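Local coordinates for aminotransferase (Neisseria meningitidis Z2491, PDB 3JTX), which probably transfers amino groups between amino and keto acids with pyridoxal phosphate as cofactor, as a member of the class I and II aminotransferases, at residues M30-L35 / N344-A349; Q304-R309 / A382-A387; K332-D335 / A340-R343. One frame throughout, in Å; residues are numbered along the deposited sequence.

Contact 1: residues M30-L35 / N344-A349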
HETATM    1  N   MSE A  30     -28.331 -20.501 -20.313  1.00 15.45           N
HETATM    2  CA  MSE A  30     -27.567 -19.448 -20.976  1.00 16.17           C
HETATM    3  C   MSE A  30     -26.501 -18.946 -20.047  1.00 16.43           C
HETATM    4  O   MSE A  30     -26.826 -18.463 -18.973  1.00 15.59           O
HETATM    5  CB  MSE A  30     -28.472 -18.271 -21.324  1.00 16.59           C
HETATM    6  CG  MSE A  30     -29.214 -18.436 -22.605  1.00 19.21           C
HETATM    7 SE   MSE A  30     -29.692 -16.676 -23.338  0.75 21.71          SE
HETATM    8  CE  MSE A  30     -31.332 -17.294 -24.171  1.00 19.80           C
ATOM      9  N   GLU A  31     -25.240 -19.044 -20.475  1.00 16.80           N
ATOM     10  CA  GLU A  31     -24.112 -18.639 -19.660  1.00 18.47           C
ATOM     11  C   GLU A  31     -24.097 -17.113 -19.621  1.00 17.86           C
ATOM     12  O   GLU A  31     -24.241 -16.474 -20.655  1.00 17.56           O
ATOM     13  CB  GLU A  31     -22.811 -19.150 -20.291  1.00 19.24           C
ATOM     14  CG  GLU A  31     -21.528 -18.867 -19.525  1.00 23.30           C
ATOM     15  CD  GLU A  31     -20.281 -19.248 -20.337  1.00 28.36           C
ATOM     16  OE1 GLU A  31     -20.403 -19.995 -21.341  1.00 31.59           O
ATOM     17  OE2 GLU A  31     -19.175 -18.797 -19.968  1.00 33.30           O
ATOM     18  N   ALA A  32     -23.964 -16.546 -18.433  1.00 17.90           N
ATOM     19  CA  ALA A  32     -23.906 -15.089 -18.287  1.00 17.83           C
ATOM     20  C   ALA A  32     -22.720 -14.553 -19.102  1.00 18.01           C
ATOM     21  O   ALA A  32     -21.660 -15.196 -19.154  1.00 18.56           O
ATOM     22  CB  ALA A  32     -23.766 -14.706 -16.817  1.00 17.21           C
ATOM     23  N   VAL A  33     -22.900 -13.393 -19.739  1.00 17.44           N
ATOM     24  CA  VAL A  33     -21.842 -12.763 -20.535  1.00 16.66           C
ATOM     25  C   VAL A  33     -21.404 -11.470 -19.814  1.00 16.92           C
ATOM     26  O   VAL A  33     -22.120 -10.458 -19.850  1.00 15.43           O
ATOM     27  CB  VAL A  33     -22.311 -12.445 -21.972  1.00 16.47           C
ATOM     28  CG1 VAL A  33     -21.146 -11.958 -22.818  1.00 16.60           C
ATOM     29  CG2 VAL A  33     -22.949 -13.676 -22.651  1.00 16.87           C
ATOM     30  N   PRO A  34     -20.251 -11.514 -19.138  1.00 17.51           N
ATOM     31  CA  PRO A  34     -19.878 -10.394 -18.275  1.00 18.24           C
ATOM     32  C   PRO A  34     -19.198  -9.281 -19.055  1.00 18.29           C
ATOM     33  O   PRO A  34     -17.981  -9.316 -19.254  1.00 19.37           O
ATOM     34  CB  PRO A  34     -18.916 -11.035 -17.271  1.00 18.23           C
ATOM     35  CG  PRO A  34     -18.230 -12.094 -18.065  1.00 18.97           C
ATOM     36  CD  PRO A  34     -19.329 -12.659 -18.967  1.00 17.91           C
ATOM     37  N   LEU A  35     -19.978  -8.309 -19.517  1.00 17.68           N
ATOM     38  CA  LEU A  35     -19.402  -7.140 -20.207  1.00 17.36           C
ATOM     39  C   LEU A  35     -19.435  -5.896 -19.325  1.00 17.22           C
ATOM     40  O   LEU A  35     -19.102  -4.785 -19.774  1.00 17.05           O
ATOM     41  CB  LEU A  35     -20.131  -6.869 -21.518  1.00 16.82           C
ATOM     42  CG  LEU A  35     -20.318  -8.054 -22.482  1.00 17.60           C
ATOM     43  CD1 LEU A  35     -21.108  -7.602 -23.682  1.00 17.11           C
ATOM     44  CD2 LEU A  35     -18.989  -8.691 -22.921  1.00 15.97           C
ATOM     45  N   ASN A 344     -33.166  -5.605 -19.903  1.00 12.27           N
ATOM     46  CA  ASN A 344     -33.622  -6.397 -21.067  1.00 12.99           C
ATOM     47  C   ASN A 344     -32.538  -7.361 -21.581  1.00 13.27           C
ATOM     48  O   ASN A 344     -32.819  -8.534 -21.892  1.00 13.28           O
ATOM     49  CB  ASN A 344     -34.106  -5.455 -22.173  1.00 12.72           C
ATOM     50  CG  ASN A 344     -34.828  -6.175 -23.298  1.00 13.81           C
ATOM     51  OD1 ASN A 344     -35.609  -7.095 -23.065  1.00 13.41           O
ATOM     52  ND2 ASN A 344     -34.575  -5.749 -24.533  1.00 12.88           N
ATOM     53  N   LEU A 345     -31.299  -6.895 -21.638  1.00 13.79           N
ATOM     54  CA  LEU A 345     -30.194  -7.743 -22.092  1.00 14.68           C
ATOM     55  C   LEU A 345     -29.969  -8.921 -21.157  1.00 14.65           C
ATOM     56  O   LEU A 345     -29.618 -10.017 -21.608  1.00 13.90           O
ATOM     57  CB  LEU A 345     -28.892  -6.943 -22.230  1.00 14.77           C
ATOM     58  CG  LEU A 345     -28.828  -5.890 -23.348  1.00 17.19           C
ATOM     59  CD1 LEU A 345     -27.365  -5.514 -23.612  1.00 16.60           C
ATOM     60  CD2 LEU A 345     -29.511  -6.327 -24.597  1.00 19.51           C
ATOM     61  N   TRP A 346     -30.152  -8.682 -19.854  1.00 14.51           N
ATOM     62  CA  TRP A 346     -29.995  -9.734 -18.849  1.00 14.61           C
ATOM     63  C   TRP A 346     -31.122 -10.749 -18.929  1.00 14.85           C
ATOM     64  O   TRP A 346     -30.866 -11.960 -18.985  1.00 14.42           O
ATOM     65  CB  TRP A 346     -29.908  -9.131 -17.442  1.00 14.89           C
ATOM     66  CG  TRP A 346     -29.892 -10.154 -16.370  1.00 14.52           C
ATOM     67  CD1 TRP A 346     -30.880 -10.391 -15.447  1.00 14.97           C
ATOM     68  CD2 TRP A 346     -28.851 -11.087 -16.092  1.00 14.22           C
ATOM     69  NE1 TRP A 346     -30.502 -11.408 -14.609  1.00 15.43           N
ATOM     70  CE2 TRP A 346     -29.260 -11.848 -14.973  1.00 13.82           C
ATOM     71  CE3 TRP A 346     -27.608 -11.354 -16.676  1.00 12.90           C
ATOM     72  CZ2 TRP A 346     -28.481 -12.874 -14.440  1.00 16.47           C
ATOM     73  CZ3 TRP A 346     -26.824 -12.363 -16.137  1.00 14.90           C
ATOM     74  CH2 TRP A 346     -27.269 -13.119 -15.031  1.00 15.30           C
ATOM     75  N   GLN A 347     -32.363 -10.259 -18.951  1.00 14.93           N
ATOM     76  CA  GLN A 347     -33.528 -11.135 -18.964  1.00 15.26           C
ATOM     77  C   GLN A 347     -33.621 -11.945 -20.251  1.00 14.78           C
ATOM     78  O   GLN A 347     -34.051 -13.094 -20.218  1.00 13.41           O
ATOM     79  CB  GLN A 347     -34.827 -10.333 -18.782  1.00 15.95           C
ATOM     80  CG  GLN A 347     -36.096 -11.219 -18.692  1.00 19.41           C
ATOM     81  CD  GLN A 347     -37.389 -10.411 -18.664  1.00 23.98           C
ATOM     82  OE1 GLN A 347     -37.367  -9.182 -18.681  1.00 27.96           O
ATOM     83  NE2 GLN A 347     -38.516 -11.101 -18.617  1.00 27.69           N
ATOM     84  N   LYS A 348     -33.246 -11.347 -21.383  1.00 14.12           N
ATOM     85  CA  LYS A 348     -33.414 -12.017 -22.682  1.00 14.91           C
ATOM     86  C   LYS A 348     -32.187 -12.813 -23.138  1.00 13.93           C
ATOM     87  O   LYS A 348     -32.338 -13.757 -23.895  1.00 13.37           O
ATOM     88  CB  LYS A 348     -33.752 -11.016 -23.783  1.00 14.95           C
ATOM     89  CG  LYS A 348     -35.006 -10.196 -23.560  1.00 17.99           C
ATOM     90  CD  LYS A 348     -36.265 -10.982 -23.805  1.00 21.45           C
ATOM     91  CE  LYS A 348     -37.516 -10.126 -23.577  1.00 24.32           C
ATOM     92  NZ  LYS A 348     -37.433  -8.724 -24.130  1.00 25.45           N
ATOM     93  N   ALA A 349     -30.986 -12.418 -22.714  1.00 13.69           N
ATOM     94  CA  ALA A 349     -29.744 -12.992 -23.285  1.00 13.78           C
ATOM     95  C   ALA A 349     -28.647 -13.307 -22.275  1.00 13.88           C
ATOM     96  O   ALA A 349     -27.554 -13.742 -22.657  1.00 13.58           O
ATOM     97  CB  ALA A 349     -29.203 -12.063 -24.361  1.00 14.10           C
TER

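Contact 2: residues Q304-R309 / A382-A387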
ATOM      1  N   GLN A 304      -8.018  -4.998 -30.791  1.00 20.65           N
ATOM      2  CA  GLN A 304      -8.266  -4.532 -32.156  1.00 21.28           C
ATOM      3  C   GLN A 304      -9.218  -5.468 -32.918  1.00 21.06           C
ATOM      4  O   GLN A 304     -10.175  -5.009 -33.553  1.00 20.36           O
ATOM      5  CB  GLN A 304      -6.932  -4.403 -32.908  1.00 21.50           C
ATOM      6  CG  GLN A 304      -7.026  -4.137 -34.406  1.00 24.64           C
ATOM      7  CD  GLN A 304      -7.064  -2.659 -34.783  1.00 26.79           C
ATOM      8  OE1 GLN A 304      -6.327  -1.836 -34.233  1.00 27.39           O
ATOM      9  NE2 GLN A 304      -7.906  -2.329 -35.758  1.00 29.84           N
ATOM     10  N   GLU A 305      -8.953  -6.770 -32.848  1.00 21.03           N
ATOM     11  CA  GLU A 305      -9.769  -7.760 -33.557  1.00 21.42           C
ATOM     12  C   GLU A 305     -11.205  -7.690 -33.046  1.00 20.47           C
ATOM     13  O   GLU A 305     -12.149  -7.647 -33.822  1.00 20.40           O
ATOM     14  CB  GLU A 305      -9.180  -9.158 -33.345  1.00 21.87           C
ATOM     15  CG  GLU A 305      -9.923 -10.275 -34.050  1.00 25.55           C
ATOM     16  CD  GLU A 305      -9.380 -11.672 -33.725  1.00 29.47           C
ATOM     17  OE1 GLU A 305      -8.586 -11.822 -32.758  1.00 31.58           O
ATOM     18  OE2 GLU A 305      -9.778 -12.622 -34.437  1.00 31.34           O
ATOM     19  N   LYS A 306     -11.372  -7.633 -31.728  1.00 19.52           N
ATOM     20  CA  LYS A 306     -12.709  -7.559 -31.154  1.00 19.33           C
ATOM     21  C   LYS A 306     -13.489  -6.334 -31.657  1.00 18.85           C
ATOM     22  O   LYS A 306     -14.637  -6.461 -32.087  1.00 18.91           O
ATOM     23  CB  LYS A 306     -12.643  -7.516 -29.620  1.00 18.86           C
ATOM     24  CG  LYS A 306     -12.053  -8.770 -28.981  1.00 19.71           C
ATOM     25  CD  LYS A 306     -12.019  -8.657 -27.465  1.00 19.03           C
ATOM     26  CE  LYS A 306     -10.840  -9.403 -26.844  1.00 18.44           C
ATOM     27  NZ  LYS A 306     -10.904  -9.328 -25.351  1.00 17.14           N
ATOM     28  N   PHE A 307     -12.871  -5.155 -31.579  1.00 18.70           N
ATOM     29  CA  PHE A 307     -13.532  -3.907 -31.972  1.00 18.68           C
ATOM     30  C   PHE A 307     -13.825  -3.874 -33.474  1.00 19.26           C
ATOM     31  O   PHE A 307     -14.879  -3.399 -33.883  1.00 19.22           O
ATOM     32  CB  PHE A 307     -12.691  -2.688 -31.589  1.00 18.71           C
ATOM     33  CG  PHE A 307     -12.899  -2.226 -30.176  1.00 18.71           C
ATOM     34  CD1 PHE A 307     -13.890  -1.308 -29.874  1.00 20.54           C
ATOM     35  CD2 PHE A 307     -12.110  -2.709 -29.159  1.00 21.52           C
ATOM     36  CE1 PHE A 307     -14.085  -0.876 -28.577  1.00 22.11           C
ATOM     37  CE2 PHE A 307     -12.288  -2.283 -27.856  1.00 23.61           C
ATOM     38  CZ  PHE A 307     -13.286  -1.358 -27.563  1.00 23.25           C
ATOM     39  N   GLU A 308     -12.876  -4.366 -34.276  1.00 19.52           N
ATOM     40  CA  GLU A 308     -13.022  -4.424 -35.718  1.00 20.40           C
ATOM     41  C   GLU A 308     -14.287  -5.157 -36.141  1.00 20.10           C
ATOM     42  O   GLU A 308     -14.905  -4.788 -37.126  1.00 19.59           O
ATOM     43  CB  GLU A 308     -11.825  -5.133 -36.356  1.00 21.28           C
ATOM     44  CG  GLU A 308     -10.705  -4.216 -36.698  1.00 24.03           C
ATOM     45  CD  GLU A 308      -9.475  -4.951 -37.211  1.00 28.34           C
ATOM     46  OE1 GLU A 308      -9.491  -6.210 -37.282  1.00 29.94           O
ATOM     47  OE2 GLU A 308      -8.488  -4.251 -37.527  1.00 31.32           O
ATOM     48  N   ARG A 309     -14.655  -6.195 -35.390  1.00 19.73           N
ATOM     49  CA  ARG A 309     -15.819  -7.011 -35.706  1.00 19.70           C
ATOM     50  C   ARG A 309     -17.092  -6.514 -35.016  1.00 19.06           C
ATOM     51  O   ARG A 309     -18.165  -6.514 -35.622  1.00 18.23           O
ATOM     52  CB  ARG A 309     -15.530  -8.464 -35.344  1.00 19.99           C
ATOM     53  CG  ARG A 309     -14.328  -9.018 -36.113  1.00 22.82           C
ATOM     54  CD  ARG A 309     -14.061 -10.486 -35.828  1.00 27.12           C
ATOM     55  NE  ARG A 309     -15.185 -11.339 -36.223  1.00 31.04           N
ATOM     56  CZ  ARG A 309     -15.337 -12.620 -35.875  1.00 31.84           C
ATOM     57  NH1 ARG A 309     -14.421 -13.245 -35.136  1.00 32.12           N
ATOM     58  NH2 ARG A 309     -16.417 -13.281 -36.278  1.00 33.24           N
ATOM     59  N   ALA A 382     -15.046 -14.413 -30.031  1.00 18.33           N
ATOM     60  CA  ALA A 382     -16.247 -15.173 -30.375  1.00 18.60           C
ATOM     61  C   ALA A 382     -17.399 -14.782 -29.453  1.00 18.67           C
ATOM     62  O   ALA A 382     -18.513 -14.559 -29.918  1.00 18.63           O
ATOM     63  CB  ALA A 382     -15.992 -16.694 -30.319  1.00 18.42           C
ATOM     64  N   THR A 383     -17.114 -14.668 -28.156  1.00 19.25           N
ATOM     65  CA  THR A 383     -18.125 -14.265 -27.169  1.00 19.00           C
ATOM     66  C   THR A 383     -18.619 -12.834 -27.411  1.00 18.66           C
ATOM     67  O   THR A 383     -19.832 -12.572 -27.336  1.00 18.21           O
ATOM     68  CB  THR A 383     -17.575 -14.396 -25.733  1.00 19.36           C
ATOM     69  OG1 THR A 383     -17.252 -15.761 -25.498  1.00 20.03           O
ATOM     70  CG2 THR A 383     -18.601 -13.937 -24.685  1.00 17.78           C
ATOM     71  N   CYS A 384     -17.687 -11.918 -27.695  1.00 18.09           N
ATOM     72  CA  CYS A 384     -18.040 -10.509 -27.942  1.00 18.41           C
ATOM     73  C   CYS A 384     -18.919 -10.333 -29.180  1.00 17.79           C
ATOM     74  O   CYS A 384     -19.894  -9.572 -29.154  1.00 17.98           O
ATOM     75  CB  CYS A 384     -16.783  -9.634 -28.097  1.00 18.19           C
ATOM     76  SG  CYS A 384     -15.856  -9.447 -26.569  1.00 19.98           S
ATOM     77  N   VAL A 385     -18.544 -11.013 -30.258  1.00 17.28           N
ATOM     78  CA  VAL A 385     -19.253 -10.944 -31.529  1.00 17.38           C
ATOM     79  C   VAL A 385     -20.669 -11.484 -31.367  1.00 17.02           C
ATOM     80  O   VAL A 385     -21.631 -10.857 -31.815  1.00 17.24           O
ATOM     81  CB  VAL A 385     -18.499 -11.734 -32.627  1.00 17.28           C
ATOM     82  CG1 VAL A 385     -19.410 -12.026 -33.844  1.00 16.53           C
ATOM     83  CG2 VAL A 385     -17.259 -10.964 -33.038  1.00 17.95           C
ATOM     84  N   LYS A 386     -20.795 -12.635 -30.715  1.00 16.89           N
ATOM     85  CA  LYS A 386     -22.123 -13.197 -30.439  1.00 17.13           C
ATOM     86  C   LYS A 386     -22.956 -12.259 -29.566  1.00 16.59           C
ATOM     87  O   LYS A 386     -24.147 -12.110 -29.794  1.00 15.83           O
ATOM     88  CB  LYS A 386     -22.032 -14.548 -29.749  1.00 16.92           C
ATOM     89  CG  LYS A 386     -23.396 -15.104 -29.394  1.00 19.52           C
ATOM     90  CD  LYS A 386     -23.330 -16.513 -28.859  1.00 22.54           C
ATOM     91  CE  LYS A 386     -24.731 -17.125 -28.807  1.00 24.78           C
ATOM     92  NZ  LYS A 386     -25.540 -16.541 -27.711  1.00 26.59           N
ATOM     93  N   ALA A 387     -22.335 -11.662 -28.552  1.00 16.58           N
ATOM     94  CA  ALA A 387     -23.035 -10.683 -27.713  1.00 16.51           C
ATOM     95  C   ALA A 387     -23.553  -9.510 -28.562  1.00 16.33           C
ATOM     96  O   ALA A 387     -24.711  -9.103 -28.425  1.00 16.74           O
ATOM     97  CB  ALA A 387     -22.119 -10.186 -26.585  1.00 16.27           C
TER

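Contact 3: residues K332-D335 / A340-R343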
ATOM      1  N   LYS A 332     -24.596   4.530 -26.637  1.00 15.41           N
ATOM      2  CA  LYS A 332     -25.791   5.357 -26.518  1.00 15.97           C
ATOM      3  C   LYS A 332     -27.039   4.485 -26.665  1.00 15.81           C
ATOM      4  O   LYS A 332     -27.217   3.800 -27.673  1.00 15.17           O
ATOM      5  CB  LYS A 332     -25.778   6.475 -27.574  1.00 16.47           C
ATOM      6  CG  LYS A 332     -26.891   7.523 -27.408  1.00 18.38           C
ATOM      7  CD  LYS A 332     -26.820   8.603 -28.513  1.00 21.64           C
ATOM      8  CE  LYS A 332     -28.168   9.296 -28.733  1.00 23.88           C
ATOM      9  NZ  LYS A 332     -28.112  10.377 -29.781  1.00 26.97           N
ATOM     10  N   VAL A 333     -27.886   4.521 -25.637  1.00 15.97           N
ATOM     11  CA  VAL A 333     -29.122   3.770 -25.593  1.00 15.83           C
ATOM     12  C   VAL A 333     -30.202   4.534 -26.382  1.00 16.51           C
ATOM     13  O   VAL A 333     -30.522   5.678 -26.040  1.00 16.46           O
ATOM     14  CB  VAL A 333     -29.589   3.569 -24.132  1.00 15.73           C
ATOM     15  CG1 VAL A 333     -30.974   2.901 -24.086  1.00 14.38           C
ATOM     16  CG2 VAL A 333     -28.533   2.759 -23.359  1.00 15.53           C
ATOM     17  N   PRO A 334     -30.772   3.903 -27.421  1.00 16.70           N
ATOM     18  CA  PRO A 334     -31.752   4.575 -28.285  1.00 16.47           C
ATOM     19  C   PRO A 334     -32.860   5.368 -27.562  1.00 16.87           C
ATOM     20  O   PRO A 334     -33.068   6.542 -27.890  1.00 16.46           O
ATOM     21  CB  PRO A 334     -32.319   3.429 -29.109  1.00 16.78           C
ATOM     22  CG  PRO A 334     -31.136   2.495 -29.268  1.00 16.24           C
ATOM     23  CD  PRO A 334     -30.413   2.568 -27.945  1.00 16.79           C
ATOM     24  N   ASP A 335     -33.537   4.766 -26.585  1.00 16.66           N
ATOM     25  CA  ASP A 335     -34.629   5.466 -25.888  1.00 16.99           C
ATOM     26  C   ASP A 335     -34.191   6.184 -24.620  1.00 16.92           C
ATOM     27  O   ASP A 335     -35.029   6.705 -23.892  1.00 17.28           O
ATOM     28  CB  ASP A 335     -35.825   4.533 -25.622  1.00 16.94           C
ATOM     29  CG  ASP A 335     -35.580   3.501 -24.503  1.00 17.21           C
ATOM     30  OD1 ASP A 335     -34.564   3.541 -23.764  1.00 17.37           O
ATOM     31  OD2 ASP A 335     -36.455   2.633 -24.359  1.00 14.87           O
ATOM     32  N   ALA A 340     -33.332   0.135 -18.155  1.00 14.45           N
ATOM     33  CA  ALA A 340     -34.222  -0.779 -18.872  1.00 14.39           C
ATOM     34  C   ALA A 340     -33.437  -1.571 -19.927  1.00 14.56           C
ATOM     35  O   ALA A 340     -33.729  -2.735 -20.146  1.00 14.40           O
ATOM     36  CB  ALA A 340     -35.387  -0.027 -19.512  1.00 14.43           C
ATOM     37  N   PHE A 341     -32.433  -0.938 -20.540  1.00 14.22           N
ATOM     38  CA  PHE A 341     -31.535  -1.605 -21.501  1.00 13.78           C
ATOM     39  C   PHE A 341     -30.773  -2.784 -20.859  1.00 13.46           C
ATOM     40  O   PHE A 341     -30.798  -3.905 -21.358  1.00 12.66           O
ATOM     41  CB  PHE A 341     -30.553  -0.579 -22.069  1.00 13.72           C
ATOM     42  CG  PHE A 341     -29.876  -1.010 -23.335  1.00 12.93           C
ATOM     43  CD1 PHE A 341     -30.515  -0.863 -24.558  1.00 13.60           C
ATOM     44  CD2 PHE A 341     -28.589  -1.512 -23.311  1.00 12.46           C
ATOM     45  CE1 PHE A 341     -29.886  -1.264 -25.742  1.00 14.04           C
ATOM     46  CE2 PHE A 341     -27.946  -1.898 -24.485  1.00 14.01           C
ATOM     47  CZ  PHE A 341     -28.595  -1.775 -25.699  1.00 12.53           C
ATOM     48  N   ALA A 342     -30.113  -2.521 -19.739  1.00 13.19           N
ATOM     49  CA  ALA A 342     -29.369  -3.554 -19.037  1.00 13.29           C
ATOM     50  C   ALA A 342     -30.304  -4.672 -18.552  1.00 13.30           C
ATOM     51  O   ALA A 342     -29.957  -5.856 -18.628  1.00 13.94           O
ATOM     52  CB  ALA A 342     -28.579  -2.957 -17.870  1.00 12.53           C
ATOM     53  N   ARG A 343     -31.480  -4.297 -18.059  1.00 13.54           N
ATOM     54  CA  ARG A 343     -32.463  -5.273 -17.594  1.00 13.43           C
ATOM     55  C   ARG A 343     -32.936  -6.178 -18.732  1.00 13.14           C
ATOM     56  O   ARG A 343     -33.068  -7.384 -18.544  1.00 13.09           O
ATOM     57  CB  ARG A 343     -33.649  -4.578 -16.930  1.00 13.86           C
ATOM     58  CG  ARG A 343     -33.319  -4.126 -15.521  1.00 14.20           C
ATOM     59  CD  ARG A 343     -34.438  -3.325 -14.902  1.00 16.39           C
ATOM     60  NE  ARG A 343     -34.141  -3.055 -13.501  1.00 16.83           N
ATOM     61  CZ  ARG A 343     -34.731  -2.128 -12.753  1.00 17.07           C
ATOM     62  NH1 ARG A 343     -35.659  -1.320 -13.249  1.00 16.48           N
ATOM     63  NH2 ARG A 343     -34.354  -1.999 -11.496  1.00 17.94           N
TER

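Contact 1: residues M30-L35 / N344-A349
K348, whose carbonyl oxygen is met by the methyl of M30, turns its side chain back along its own helix. Its NZ donates to N344 OD1 at 2.7 Å. The ammonium lies in the carbonyl plane, on a lone pair of the amide oxygen, with a C=O...N angle of 145°. N344 ND2 is bound in turn to the hydroxyl of Y395. Partners at both ends fix which way round the amide sits.

Across the contact, M30 is a selenomethionine lying against K348 and A349. CG stands beside the backbone N (chi1 -84°), and the chain bends at chi3. SE rests on main chain: it is 3.7 Å from A349 C. CE comes to 3.7 Å from K348 O. Both are packing contacts of a soft, apolar tip with the helix backbone.

In class I and II aminotransferases an N-terminal segment commonly joins the C-terminal part of the chain in the small domain. The pairing here fits that plan. Strand 33-34 runs parallel to strand 351-352, which comes next in the chain after helix 338-349. V33 bonds through its backbone to A350 and Q352, and L35 to Q352.

The second side-chain contact is A32 against W346. A32 CB approaches the indole at its edge, in the ring plane, and is 3.9 Å from CZ3. CG of W346 is anti to the backbone N (chi1 174°), which carries the six-membered ring out from the helix to A32. The other end of the indole is tied down, since NE1 donates to I24 O. M21 and A26 also touch the W346 side chain, and A32 and W346 both touch Q352.

Contact 2: residues Q304-R309 / A382-A387
R309 lays one face of its guanidinium over V385. The CG2 methyl sits 3.7 Å from the guanidinium plane, over its centre, and 3.8 Å from CZ. The same methyl is 3.8 Å from R309 CB. The chain turns at chi3 (62°), which brings CB and the guanidinium to the same methyl. This is helix-to-helix packing between helix 294-314 and helix 381-394, both in the C-terminal half of the aminotransferase chain. V385 also reaches I313, one turn further along the first helix, and R309 extends to V381. R309 is at the exposed margin, whereas V385 is buried.

Deeper in, K306 and C384 meet. The contact is made by the aliphatic part of the lysine: CD is 4.0 Å from C384 SG. C384 packs on V310 as well, so the thiol lies among side chains of helix 294-314. V381, one turn before C384 on helix 381-394, also touches K306.

The buried ammonium of K306 is not left to apolar neighbours. Beyond CD the chain leads away from the thiol, and NZ bonds to the carbonyl oxygens of L377 and A379, and to H42 NE2.

Contact 3: residues K332-D335 / A340-R343
In both F341 and V333 the first torsion sends one branch anti to the backbone N. For F341 it is CG (chi1 -162°), which swings the ring off the helix toward the loop. For V333 it is CG1 (chi1 174°), and the other methyl, CG2, stands beside the backbone N. Both methyls come from the same side of the ring plane, at its CB end. CG1 comes to 3.8 Å from F341 CD1, while CG2 lies over one face, 4.0 Å from F341 CG. Both also pack on F341 CB. P334 adds a looser touch, with its CD 4.5 Å from F341 CE1.

The loop joins strand 328-332 to helix 338-349. It opens a split beta-alpha-beta unit: the next strand of the same sheet, 354-355, runs parallel to 328-332, with antiparallel 372-376 between them. The backbone of V333 bonds to G371, just before strand 372-376. V373 packs against both V333 and F341, and Y395 brings its ring to F341 with the planes at about 35°.

Polar order lies at the turn itself. D335 OD1 accepts from D337 N in an Asx turn, and D337 OD1 accepts from A340 N at the start of the helix. Between the two segments the chemistry is apolar, so the fit depends on burial and on the shape of methyls against a ring.

In the fold
Contact 1 lies at the surface, while contacts 2 and 3 are mostly buried. Contacts 1 and 3 both use helix 338-349: contact 3 ties its first turns to the loop before it, and contact 1 brings the N-terminal segment to residues 346-349. Contact 2 joins two other helices. It meets contact 1 where V33 CG1 packs on T383 CG2 at 3.7 Å. Contacts 2 and 3 do not touch, and their centres are about 20 Å apart. The chemistry differs too. Contact 3 is purely apolar, contact 2 uses the flat or aliphatic parts of charged side chains, and contact 1 sets a selenomethionine end against main chain and an alanine methyl at an indole edge.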